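Local coordinates for fat acid-binding protein (Eubacterium ventriosum, PDB 3NYI) that probably binds long-chain fatty acids, as a DegV-family lipid-binding protein, and here holds a stearic acid molecule, at residues L67-R78 / S99-V110; M159-T167 / L216-Y227. All blocks are in the same frame, centred on the assembly; numbering follows the deposited sequence.

Contact 1: L67-R78 / S99-V110; sequences LPSVESYADVFR and SYNSAINAKSLV. With STE (stearic acid), chain C.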
loop_
_atom_site.group_PDB
_atom_site.type_symbol
_atom_site.label_atom_id
_atom_site.label_comp_id
_atom_site.label_asym_id
_atom_site.label_seq_id
_atom_site.Cartn_x
_atom_site.Cartn_y
_atom_site.Cartn_z
ATOM N N LEU A 67 5.372 -9.386 9.841
ATOM C CA LEU A 67 4.004 -9.681 9.427
ATOM C C LEU A 67 3.071 -9.814 10.640
ATOM O O LEU A 67 3.540 -10.095 11.746
ATOM C CB LEU A 67 4.005 -10.983 8.613
ATOM C CG LEU A 67 4.184 -12.282 9.415
ATOM C CD1 LEU A 67 4.022 -13.489 8.498
ATOM C CD2 LEU A 67 5.520 -12.352 10.161
ATOM N N PRO A 68 1.747 -9.638 10.446
ATOM C CA PRO A 68 0.860 -9.806 11.613
ATOM C C PRO A 68 0.793 -11.271 11.989
ATOM O O PRO A 68 0.938 -12.127 11.108
ATOM C CB PRO A 68 -0.521 -9.365 11.097
ATOM C CG PRO A 68 -0.246 -8.646 9.758
ATOM C CD PRO A 68 0.992 -9.329 9.214
ATOM N N SER A 69 0.583 -11.564 13.269
ATOM C CA SER A 69 0.518 -12.945 13.712
ATOM C C SER A 69 -0.789 -13.541 13.214
ATOM O O SER A 69 -1.776 -12.830 13.076
ATOM C CB SER A 69 0.545 -13.013 15.251
ATOM O OG SER A 69 -0.642 -12.443 15.782
ATOM N N VAL A 70 -0.799 -14.847 12.983
ATOM C CA VAL A 70 -2.047 -15.565 12.728
ATOM C C VAL A 70 -3.139 -15.240 13.778
ATOM O O VAL A 70 -4.308 -15.054 13.435
ATOM C CB VAL A 70 -1.803 -17.084 12.713
ATOM C CG1 VAL A 70 -3.124 -17.844 12.651
ATOM C CG2 VAL A 70 -0.883 -17.475 11.568
ATOM N N GLU A 71 -2.768 -15.182 15.055
ATOM C CA GLU A 71 -3.755 -14.916 16.111
ATOM C C GLU A 71 -4.404 -13.537 16.001
ATOM O O GLU A 71 -5.589 -13.378 16.317
ATOM C CB GLU A 71 -3.127 -15.057 17.505
ATOM C CG GLU A 71 -2.524 -16.414 17.791
ATOM C CD GLU A 71 -1.365 -16.331 18.774
ATOM O OE1 GLU A 71 -1.352 -17.101 19.760
ATOM O OE2 GLU A 71 -0.468 -15.483 18.562
ATOM N N SER A 72 -3.633 -12.542 15.560
ATOM C CA SER A 72 -4.150 -11.179 15.363
ATOM C C SER A 72 -5.272 -11.114 14.327
ATOM O O SER A 72 -6.313 -10.490 14.548
ATOM C CB SER A 72 -3.030 -10.230 14.939
ATOM O OG SER A 72 -2.151 -9.995 16.020
ATOM N N TYR A 73 -5.043 -11.737 13.183
ATOM C CA TYR A 73 -6.098 -11.885 12.187
ATOM C C TYR A 73 -7.267 -12.690 12.758
ATOM O O TYR A 73 -8.419 -12.306 12.615
ATOM C CB TYR A 73 -5.563 -12.612 10.966
ATOM C CG TYR A 73 -4.824 -11.741 9.964
ATOM C CD1 TYR A 73 -3.468 -11.924 9.716
ATOM C CD2 TYR A 73 -5.495 -10.761 9.243
ATOM C CE1 TYR A 73 -2.789 -11.142 8.779
ATOM C CE2 TYR A 73 -4.831 -9.976 8.309
ATOM C CZ TYR A 73 -3.482 -10.174 8.080
ATOM O OH TYR A 73 -2.842 -9.388 7.142
ATOM N N ALA A 74 -6.955 -13.817 13.394
ATOM C CA ALA A 74 -7.988 -14.741 13.853
ATOM C C ALA A 74 -8.965 -14.079 14.829
ATOM O O ALA A 74 -10.169 -14.281 14.731
ATOM C CB ALA A 74 -7.359 -15.982 14.497
ATOM N N ASP A 75 -8.445 -13.306 15.776
ATOM C CA ASP A 75 -9.303 -12.606 16.732
ATOM C C ASP A 75 -10.248 -11.604 16.044
ATOM O O ASP A 75 -11.409 -11.460 16.430
ATOM C CB ASP A 75 -8.465 -11.920 17.815
ATOM C CG ASP A 75 -7.774 -12.920 18.759
ATOM O OD1 ASP A 75 -8.120 -14.124 18.768
ATOM O OD2 ASP A 75 -6.873 -12.490 19.504
ATOM N N VAL A 76 -9.762 -10.917 15.016
ATOM C CA VAL A 76 -10.630 -10.022 14.251
ATOM C C VAL A 76 -11.680 -10.820 13.472
ATOM O O VAL A 76 -12.880 -10.530 13.558
ATOM C CB VAL A 76 -9.808 -9.120 13.306
ATOM C CG1 VAL A 76 -10.720 -8.311 12.383
ATOM C CG2 VAL A 76 -8.908 -8.206 14.125
ATOM N N PHE A 77 -11.241 -11.834 12.727
ATOM C CA PHE A 77 -12.188 -12.651 11.970
ATOM C C PHE A 77 -13.260 -13.233 12.892
ATOM O O PHE A 77 -14.450 -13.199 12.581
ATOM C CB PHE A 77 -11.491 -13.798 11.226
ATOM C CG PHE A 77 -10.500 -13.351 10.173
ATOM C CD1 PHE A 77 -10.428 -12.028 9.763
ATOM C CD2 PHE A 77 -9.650 -14.276 9.582
ATOM C CE1 PHE A 77 -9.513 -11.633 8.795
ATOM C CE2 PHE A 77 -8.732 -13.898 8.620
ATOM C CZ PHE A 77 -8.665 -12.570 8.218
ATOM N N ARG A 78 -12.823 -13.768 14.027
ATOM C CA ARG A 78 -13.723 -14.429 14.964
ATOM C C ARG A 78 -14.808 -13.495 15.494
ATOM O O ARG A 78 -15.986 -13.852 15.526
ATOM C CB ARG A 78 -12.930 -15.027 16.131
ATOM C CG ARG A 78 -13.487 -16.340 16.643
ATOM C CD ARG A 78 -12.751 -16.816 17.886
ATOM N NE ARG A 78 -11.304 -16.863 17.689
ATOM C CZ ARG A 78 -10.634 -17.939 17.283
ATOM N NH1 ARG A 78 -11.279 -19.073 17.021
ATOM N NH2 ARG A 78 -9.315 -17.881 17.143
ATOM N N SER A 99 2.158 -11.775 5.182
ATOM C CA SER A 99 0.888 -11.322 5.748
ATOM C C SER A 99 -0.320 -12.108 5.220
ATOM O O SER A 99 -1.170 -12.552 5.989
ATOM C CB SER A 99 0.714 -9.814 5.500
ATOM O OG SER A 99 -0.515 -9.352 6.026
ATOM N N TYR A 100 -0.413 -12.256 3.898
ATOM C CA TYR A 100 -1.500 -13.000 3.294
ATOM C C TYR A 100 -1.604 -14.405 3.870
ATOM O O TYR A 100 -2.695 -14.887 4.188
ATOM C CB TYR A 100 -1.289 -13.072 1.767
ATOM C CG TYR A 100 -2.214 -14.018 1.039
ATOM C CD1 TYR A 100 -3.500 -13.628 0.679
ATOM C CD2 TYR A 100 -1.786 -15.298 0.670
ATOM C CE1 TYR A 100 -4.345 -14.491 0.001
ATOM C CE2 TYR A 100 -2.625 -16.170 -0.014
ATOM C CZ TYR A 100 -3.906 -15.758 -0.342
ATOM O OH TYR A 100 -4.743 -16.605 -1.032
ATOM N N ASN A 101 -0.474 -15.084 3.999
ATOM C CA ASN A 101 -0.541 -16.453 4.477
ATOM C C ASN A 101 -0.864 -16.571 5.971
ATOM O O ASN A 101 -1.408 -17.583 6.406
ATOM C CB ASN A 101 0.701 -17.249 4.082
ATOM C CG ASN A 101 0.564 -17.847 2.680
ATOM O OD1 ASN A 101 -0.281 -18.723 2.436
ATOM N ND2 ASN A 101 1.346 -17.345 1.759
ATOM N N SER A 102 -0.553 -15.533 6.742
ATOM C CA SER A 102 -1.039 -15.493 8.129
ATOM C C SER A 102 -2.551 -15.412 8.142
ATOM O O SER A 102 -3.218 -16.082 8.930
ATOM C CB SER A 102 -0.458 -14.307 8.904
ATOM O OG SER A 102 0.936 -14.441 9.015
ATOM N N ALA A 103 -3.110 -14.603 7.239
ATOM C CA ALA A 103 -4.557 -14.448 7.205
ATOM C C ALA A 103 -5.233 -15.737 6.740
ATOM O O ALA A 103 -6.317 -16.080 7.200
ATOM C CB ALA A 103 -4.966 -13.260 6.296
ATOM N N ILE A 104 -4.603 -16.443 5.806
ATOM C CA ILE A 104 -5.144 -17.719 5.350
ATOM C C ILE A 104 -5.171 -18.709 6.519
ATOM O O ILE A 104 -6.176 -19.390 6.762
ATOM C CB ILE A 104 -4.306 -18.325 4.205
ATOM C CG1 ILE A 104 -4.485 -17.507 2.922
ATOM C CG2 ILE A 104 -4.753 -19.757 3.941
ATOM C CD1 ILE A 104 -5.910 -17.453 2.438
ATOM N N ASN A 105 -4.061 -18.801 7.234
ATOM C CA ASN A 105 -4.036 -19.671 8.416
ATOM C C ASN A 105 -5.068 -19.252 9.459
ATOM O O ASN A 105 -5.665 -20.096 10.120
ATOM C CB ASN A 105 -2.638 -19.767 9.023
ATOM C CG ASN A 105 -1.760 -20.776 8.291
ATOM O OD1 ASN A 105 -1.847 -20.917 7.068
ATOM N ND2 ASN A 105 -0.926 -21.494 9.037
ATOM N N ALA A 106 -5.300 -17.949 9.582
ATOM C CA ALA A 106 -6.256 -17.451 10.572
ATOM C C ALA A 106 -7.692 -17.784 10.176
ATOM O O ALA A 106 -8.519 -18.138 11.027
ATOM C CB ALA A 106 -6.087 -15.957 10.770
ATOM N N LYS A 107 -7.999 -17.662 8.883
ATOM C CA LYS A 107 -9.303 -18.088 8.384
ATOM C C LYS A 107 -9.565 -19.556 8.747
ATOM O O LYS A 107 -10.650 -19.912 9.228
ATOM C CB LYS A 107 -9.399 -17.875 6.861
ATOM C CG LYS A 107 -10.554 -18.617 6.222
ATOM C CD LYS A 107 -10.632 -18.323 4.741
ATOM C CE LYS A 107 -11.715 -19.140 4.064
ATOM N NZ LYS A 107 -11.884 -18.716 2.641
ATOM N N SER A 108 -8.565 -20.405 8.529
ATOM C CA SER A 108 -8.705 -21.827 8.845
ATOM C C SER A 108 -8.945 -22.055 10.334
ATOM O O SER A 108 -9.809 -22.840 10.714
ATOM C CB SER A 108 -7.481 -22.617 8.382
ATOM O OG SER A 108 -7.443 -22.679 6.971
ATOM N N LEU A 109 -8.178 -21.364 11.170
ATOM C CA LEU A 109 -8.371 -21.420 12.618
ATOM C C LEU A 109 -9.822 -21.119 13.013
ATOM O O LEU A 109 -10.427 -21.843 13.809
ATOM C CB LEU A 109 -7.456 -20.409 13.304
ATOM C CG LEU A 109 -6.467 -20.890 14.355
ATOM C CD1 LEU A 109 -5.277 -21.539 13.679
ATOM C CD2 LEU A 109 -6.025 -19.711 15.204
ATOM N N VAL A 110 -10.382 -20.043 12.460
ATOM C CA VAL A 110 -11.709 -19.589 12.869
ATOM C C VAL A 110 -12.778 -20.564 12.405
ATOM O O VAL A 110 -13.767 -20.796 13.099
ATOM C CB VAL A 110 -12.010 -18.154 12.344
ATOM C CG1 VAL A 110 -13.463 -17.753 12.622
ATOM C CG2 VAL A 110 -11.049 -17.160 12.973
HETATM C C1 STE C . 6.796 -7.926 6.627
HETATM O O1 STE C . 6.228 -8.952 6.406
HETATM O O2 STE C . 7.755 -7.928 7.342
HETATM C C2 STE C . 6.431 -6.662 5.815
HETATM C C3 STE C . 7.432 -6.454 4.650
HETATM C C4 STE C . 7.122 -5.127 3.915
HETATM C C5 STE C . 7.935 -5.011 2.606
HETATM C C6 STE C . 7.648 -3.652 1.926
HETATM C C7 STE C . 8.525 -3.461 0.663
HETATM C C8 STE C . 8.075 -2.161 -0.052
HETATM C C9 STE C . 8.928 -1.892 -1.313
HETATM C C10 STE C . 8.492 -0.536 -1.931
HETATM C C11 STE C . 7.171 -0.741 -2.675
HETATM C C12 STE C . 6.050 0.267 -2.328
HETATM C C13 STE C . 6.537 1.620 -1.785
HETATM C C14 STE C . 5.740 2.714 -2.546
HETATM C C15 STE C . 5.839 4.080 -1.828
HETATM C C16 STE C . 5.359 5.184 -2.802
HETATM C C17 STE C . 3.827 5.346 -2.694
HETATM C C18 STE C . 3.341 6.556 -3.524
#
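Y73 lays one ring face on A103. The methyl CB of A103 stands almost on the ring normal, 3.7 Å from the centroid of the Y73 ring, a CH-pi contact. The torsion at CB (chi1 -83°) sets CG anti to the carbonyl carbon and lays the ring along helix 99-113. Its hydroxyl therefore meets S99 at the start of that helix, where Y73 OH donates to S99 OG over 2.6 Å. S99 OG is also hydrogen-bonded to D10, so the tyrosine joins a small polar cluster. Replacing Y73 by alanine would probably leave S99 OG without this donor and open a gap over A103. F77, one turn on, turns its ring edge to the backbone: A103 O and K107 N lie near its plane, and F77 CE2 is 3.6 Å from A103 O. A106 is in turn a knob among V70, Y73, A74 and F77. A106 CB lies 3.4 Å from Y73 CB and 3.9 Å from A74 CB. The alanines A74 and A106 suit the close approach: the axes of 70-78 and 99-110 come within 7.9 Å and cross at -50°. V110 CG2 packs on F77 CB. Y73 and F77 also reach strand 87-91, Y73 and P68 touch strand 25-33, and A103 touches strand 119-123.

Contact 2: M159-T167 / L216-Y227; sequences MASARIFFT and LKNSVLQVAKKY. With STE (stearic acid), chain C.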
loop_
_atom_site.group_PDB
_atom_site.type_symbol
_atom_site.label_atom_id
_atom_site.label_comp_id
_atom_site.label_asym_id
_atom_site.label_seq_id
_atom_site.Cartn_x
_atom_site.Cartn_y
_atom_site.Cartn_z
HETATM N N MSE A 159 -6.884 -5.172 -10.088
HETATM C CA MSE A 159 -5.524 -5.391 -9.609
HETATM C C MSE A 159 -4.479 -5.261 -10.717
HETATM O O MSE A 159 -3.410 -4.675 -10.514
HETATM C CB MSE A 159 -5.414 -6.755 -8.931
HETATM C CG MSE A 159 -6.241 -6.858 -7.660
HETATM SE SE MSE A 159 -5.857 -8.569 -6.752
HETATM C CE MSE A 159 -6.447 -9.812 -8.139
ATOM N N ALA A 160 -4.791 -5.805 -11.891
ATOM C CA ALA A 160 -3.879 -5.715 -13.036
ATOM C C ALA A 160 -3.637 -4.264 -13.494
ATOM O O ALA A 160 -2.572 -3.939 -14.034
ATOM C CB ALA A 160 -4.400 -6.559 -14.195
ATOM N N SER A 161 -4.621 -3.395 -13.269
ATOM C CA SER A 161 -4.553 -2.019 -13.754
ATOM C C SER A 161 -3.796 -1.122 -12.791
ATOM O O SER A 161 -3.341 -0.044 -13.177
ATOM C CB SER A 161 -5.957 -1.439 -13.968
ATOM O OG SER A 161 -6.527 -1.036 -12.721
ATOM N N ALA A 162 -3.659 -1.553 -11.531
ATOM C CA ALA A 162 -3.036 -0.708 -10.528
ATOM C C ALA A 162 -1.557 -0.468 -10.803
ATOM O O ALA A 162 -0.836 -1.382 -11.220
ATOM C CB ALA A 162 -3.221 -1.332 -9.081
ATOM N N ARG A 163 -1.090 0.754 -10.546
ATOM C CA ARG A 163 0.343 1.061 -10.643
ATOM C C ARG A 163 0.756 2.011 -9.532
ATOM O O ARG A 163 0.003 2.920 -9.187
ATOM C CB ARG A 163 0.682 1.777 -11.955
ATOM C CG ARG A 163 0.478 0.988 -13.243
ATOM C CD ARG A 163 1.468 -0.177 -13.326
ATOM N NE ARG A 163 1.373 -0.831 -14.629
ATOM C CZ ARG A 163 0.482 -1.758 -14.935
ATOM N NH1 ARG A 163 -0.396 -2.163 -14.019
ATOM N NH2 ARG A 163 0.469 -2.285 -16.155
ATOM N N ILE A 164 1.971 1.847 -9.016
ATOM C CA ILE A 164 2.587 2.920 -8.252
ATOM C C ILE A 164 3.786 3.409 -9.029
ATOM O O ILE A 164 4.579 2.605 -9.520
ATOM C CB ILE A 164 3.109 2.478 -6.845
ATOM C CG1 ILE A 164 2.045 1.722 -6.061
ATOM C CG2 ILE A 164 3.567 3.721 -6.065
ATOM C CD1 ILE A 164 2.524 1.244 -4.656
ATOM N N PHE A 165 3.929 4.724 -9.120
ATOM C CA PHE A 165 5.098 5.339 -9.725
ATOM C C PHE A 165 5.749 6.198 -8.657
ATOM O O PHE A 165 5.113 7.094 -8.116
ATOM C CB PHE A 165 4.663 6.221 -10.905
ATOM C CG PHE A 165 3.912 5.475 -11.963
ATOM C CD1 PHE A 165 4.592 4.658 -12.854
ATOM C CD2 PHE A 165 2.524 5.560 -12.052
ATOM C CE1 PHE A 165 3.901 3.939 -13.840
ATOM C CE2 PHE A 165 1.831 4.852 -13.029
ATOM C CZ PHE A 165 2.527 4.037 -13.925
ATOM N N PHE A 166 7.002 5.926 -8.330
ATOM C CA PHE A 166 7.587 6.612 -7.179
ATOM C C PHE A 166 9.089 6.659 -7.192
ATOM O O PHE A 166 9.741 6.011 -8.023
ATOM C CB PHE A 166 7.082 6.009 -5.860
ATOM C CG PHE A 166 7.560 4.599 -5.579
ATOM C CD1 PHE A 166 8.496 4.364 -4.569
ATOM C CD2 PHE A 166 7.041 3.509 -6.276
ATOM C CE1 PHE A 166 8.933 3.070 -4.266
ATOM C CE2 PHE A 166 7.472 2.203 -5.980
ATOM C CZ PHE A 166 8.414 1.987 -4.960
ATOM N N THR A 167 9.635 7.442 -6.265
ATOM C CA THR A 167 11.070 7.470 -6.063
ATOM C C THR A 167 11.374 7.433 -4.563
ATOM O O THR A 167 10.472 7.571 -3.740
ATOM C CB THR A 167 11.709 8.695 -6.754
ATOM O OG1 THR A 167 13.133 8.536 -6.794
ATOM C CG2 THR A 167 11.338 9.997 -6.035
ATOM N N LEU A 216 14.003 13.712 -10.366
ATOM C CA LEU A 216 13.441 12.382 -10.167
ATOM C C LEU A 216 11.924 12.445 -10.070
ATOM O O LEU A 216 11.239 11.597 -10.626
ATOM C CB LEU A 216 14.026 11.713 -8.915
ATOM C CG LEU A 216 15.428 11.125 -9.084
ATOM C CD1 LEU A 216 16.181 11.109 -7.746
ATOM C CD2 LEU A 216 15.360 9.727 -9.691
ATOM N N LYS A 217 11.397 13.446 -9.364
ATOM C CA LYS A 217 9.948 13.580 -9.247
ATOM C C LYS A 217 9.340 13.905 -10.610
ATOM O O LYS A 217 8.241 13.452 -10.931
ATOM C CB LYS A 217 9.557 14.634 -8.206
ATOM C CG LYS A 217 9.912 14.241 -6.775
ATOM C CD LYS A 217 9.465 15.281 -5.753
ATOM C CE LYS A 217 10.228 16.597 -5.891
ATOM N NZ LYS A 217 9.914 17.519 -4.765
ATOM N N ASN A 218 10.052 14.673 -11.420
ATOM C CA ASN A 218 9.565 14.933 -12.771
ATOM C C ASN A 218 9.553 13.664 -13.619
ATOM O O ASN A 218 8.657 13.464 -14.430
ATOM C CB ASN A 218 10.368 16.045 -13.444
ATOM C CG ASN A 218 10.040 17.415 -12.881
ATOM O OD1 ASN A 218 8.929 17.652 -12.405
ATOM N ND2 ASN A 218 11.005 18.318 -12.923
ATOM N N SER A 219 10.538 12.796 -13.418
ATOM C CA SER A 219 10.583 11.539 -14.159
ATOM C C SER A 219 9.467 10.604 -13.724
ATOM O O SER A 219 8.879 9.923 -14.566
ATOM C CB SER A 219 11.929 10.837 -13.991
ATOM O OG SER A 219 12.968 11.632 -14.520
ATOM N N VAL A 220 9.200 10.550 -12.415
ATOM C CA VAL A 220 8.046 9.805 -11.913
ATOM C C VAL A 220 6.782 10.216 -12.670
ATOM O O VAL A 220 6.030 9.360 -13.134
ATOM C CB VAL A 220 7.834 9.991 -10.391
ATOM C CG1 VAL A 220 6.447 9.494 -9.970
ATOM C CG2 VAL A 220 8.912 9.243 -9.606
ATOM N N LEU A 221 6.557 11.524 -12.792
ATOM C CA LEU A 221 5.369 12.045 -13.472
ATOM C C LEU A 221 5.343 11.666 -14.951
ATOM O O LEU A 221 4.288 11.349 -15.502
ATOM C CB LEU A 221 5.270 13.566 -13.333
ATOM C CG LEU A 221 4.854 14.118 -11.968
ATOM C CD1 LEU A 221 5.018 15.627 -11.930
ATOM C CD2 LEU A 221 3.422 13.729 -11.648
ATOM N N GLN A 222 6.499 11.690 -15.596
ATOM C CA GLN A 222 6.530 11.351 -17.015
ATOM C C GLN A 222 6.230 9.872 -17.242
ATOM O O GLN A 222 5.530 9.513 -18.188
ATOM C CB GLN A 222 7.853 11.775 -17.662
ATOM C CG GLN A 222 7.940 13.271 -17.865
ATOM C CD GLN A 222 6.707 13.832 -18.572
ATOM O OE1 GLN A 222 6.359 13.409 -19.680
ATOM N NE2 GLN A 222 6.040 14.784 -17.929
ATOM N N VAL A 223 6.736 9.009 -16.363
ATOM C CA VAL A 223 6.424 7.593 -16.471
ATOM C C VAL A 223 4.925 7.328 -16.227
ATOM O O VAL A 223 4.299 6.500 -16.904
ATOM C CB VAL A 223 7.264 6.748 -15.481
ATOM C CG1 VAL A 223 6.771 5.330 -15.486
ATOM C CG2 VAL A 223 8.732 6.794 -15.872
ATOM N N ALA A 224 4.341 8.022 -15.258
ATOM C CA ALA A 224 2.919 7.822 -14.989
ATOM C C ALA A 224 2.105 8.327 -16.185
ATOM O O ALA A 224 1.118 7.713 -16.574
ATOM C CB ALA A 224 2.498 8.551 -13.746
ATOM N N LYS A 225 2.527 9.454 -16.742
ATOM C CA LYS A 225 1.773 10.098 -17.822
ATOM C C LYS A 225 1.675 9.187 -19.042
ATOM O O LYS A 225 0.606 9.055 -19.646
ATOM C CB LYS A 225 2.386 11.434 -18.200
ATOM C CG LYS A 225 1.615 12.140 -19.345
ATOM C CD LYS A 225 2.200 13.509 -19.673
ATOM C CE LYS A 225 1.611 14.065 -20.987
ATOM N NZ LYS A 225 0.129 13.887 -21.043
ATOM N N LYS A 226 2.789 8.545 -19.375
ATOM C CA LYS A 226 2.836 7.570 -20.453
ATOM C C LYS A 226 1.847 6.422 -20.230
ATOM O O LYS A 226 1.122 6.026 -21.133
ATOM C CB LYS A 226 4.263 7.033 -20.602
ATOM C CG LYS A 226 4.411 5.919 -21.623
ATOM C CD LYS A 226 5.848 5.390 -21.662
ATOM C CE LYS A 226 6.022 4.339 -22.754
ATOM N NZ LYS A 226 5.720 4.911 -24.096
ATOM N N TYR A 227 1.818 5.874 -19.020
ATOM C CA TYR A 227 0.895 4.802 -18.718
ATOM C C TYR A 227 -0.568 5.262 -18.790
ATOM O O TYR A 227 -1.427 4.572 -19.356
ATOM C CB TYR A 227 1.193 4.247 -17.311
ATOM C CG TYR A 227 0.222 3.185 -16.877
ATOM C CD1 TYR A 227 0.327 1.888 -17.369
ATOM C CD2 TYR A 227 -0.799 3.471 -15.970
ATOM C CE1 TYR A 227 -0.562 0.895 -16.979
ATOM C CE2 TYR A 227 -1.699 2.469 -15.555
ATOM C CZ TYR A 227 -1.571 1.188 -16.071
ATOM O OH TYR A 227 -2.436 0.180 -15.679
HETATM C C1 STE C . 6.796 -7.926 6.627
HETATM O O1 STE C . 6.228 -8.952 6.406
HETATM O O2 STE C . 7.755 -7.928 7.342
HETATM C C2 STE C . 6.431 -6.662 5.815
HETATM C C3 STE C . 7.432 -6.454 4.650
HETATM C C4 STE C . 7.122 -5.127 3.915
HETATM C C5 STE C . 7.935 -5.011 2.606
HETATM C C6 STE C . 7.648 -3.652 1.926
HETATM C C7 STE C . 8.525 -3.461 0.663
HETATM C C8 STE C . 8.075 -2.161 -0.052
HETATM C C9 STE C . 8.928 -1.892 -1.313
HETATM C C10 STE C . 8.492 -0.536 -1.931
HETATM C C11 STE C . 7.171 -0.741 -2.675
HETATM C C12 STE C . 6.050 0.267 -2.328
HETATM C C13 STE C . 6.537 1.620 -1.785
HETATM C C14 STE C . 5.740 2.714 -2.546
HETATM C C15 STE C . 5.839 4.080 -1.828
HETATM C C16 STE C . 5.359 5.184 -2.802
HETATM C C17 STE C . 3.827 5.346 -2.694
HETATM C C18 STE C . 3.341 6.556 -3.524
#
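The ring of Y227 carries the R163 side chain over one face. R163 CG makes a CH-pi contact, 3.6 Å from the centroid of the Y227 ring, and the guanidinium bends back over Y227 CE1 with its plane turned 38° from the ring. A bend at chi2 (-67°) brings it there. The guanidinium edge serves the turn between helix 148-161 and strand 163-167: R163 NH1 donates in its own plane to A160 O (2.8 Å) and A162 O (2.9 Å). Between these two carbonyls in sequence, Y227 OH donates to S161 O over 2.7 Å. F165 sets one ring face on the helix, with A224 CA 3.7 Å from the F165 centroid. Its ring meets that of Y227 obliquely, and F165 CZ touches Y227 CB. This is alpha/beta layer packing: segment 216-227 of helix 213-231 runs nearly antiparallel to strand 163-167 (162°) and covers part of one side of a mixed sheet. The strand pairs with 194-200 and 285-291. V220 packs against the strand backbone, with V220 CG1 3.3 Å from F165 O. T167 OG1 lies across L216 CD2 and is hydrogen-bonded to P195 O. F166 points away from the helix, and STE C14 lies over the centre of its ring.

Overall arrangement
The contacts flank the middle of the chain, with their own centres 33 Å apart. They do not touch; their nearest atoms are about 9 Å apart. The stearic acid links them. Its carboxyl end reaches contact 1, where STE O1 is 3.6 Å from L67 N, and is hydrogen-bonded to S97 and T65. Its tail reaches the strand of contact 2, where STE C17 is 3.8 Å from I164 CG2. Contact 1 packs two helices against one sheet, and contact 2 packs a helix on the other. The lipid runs between these two halves, consistent with the fatty-acid site of DegV-family proteins. Both segments of contact 1 precede those of contact 2 in sequence.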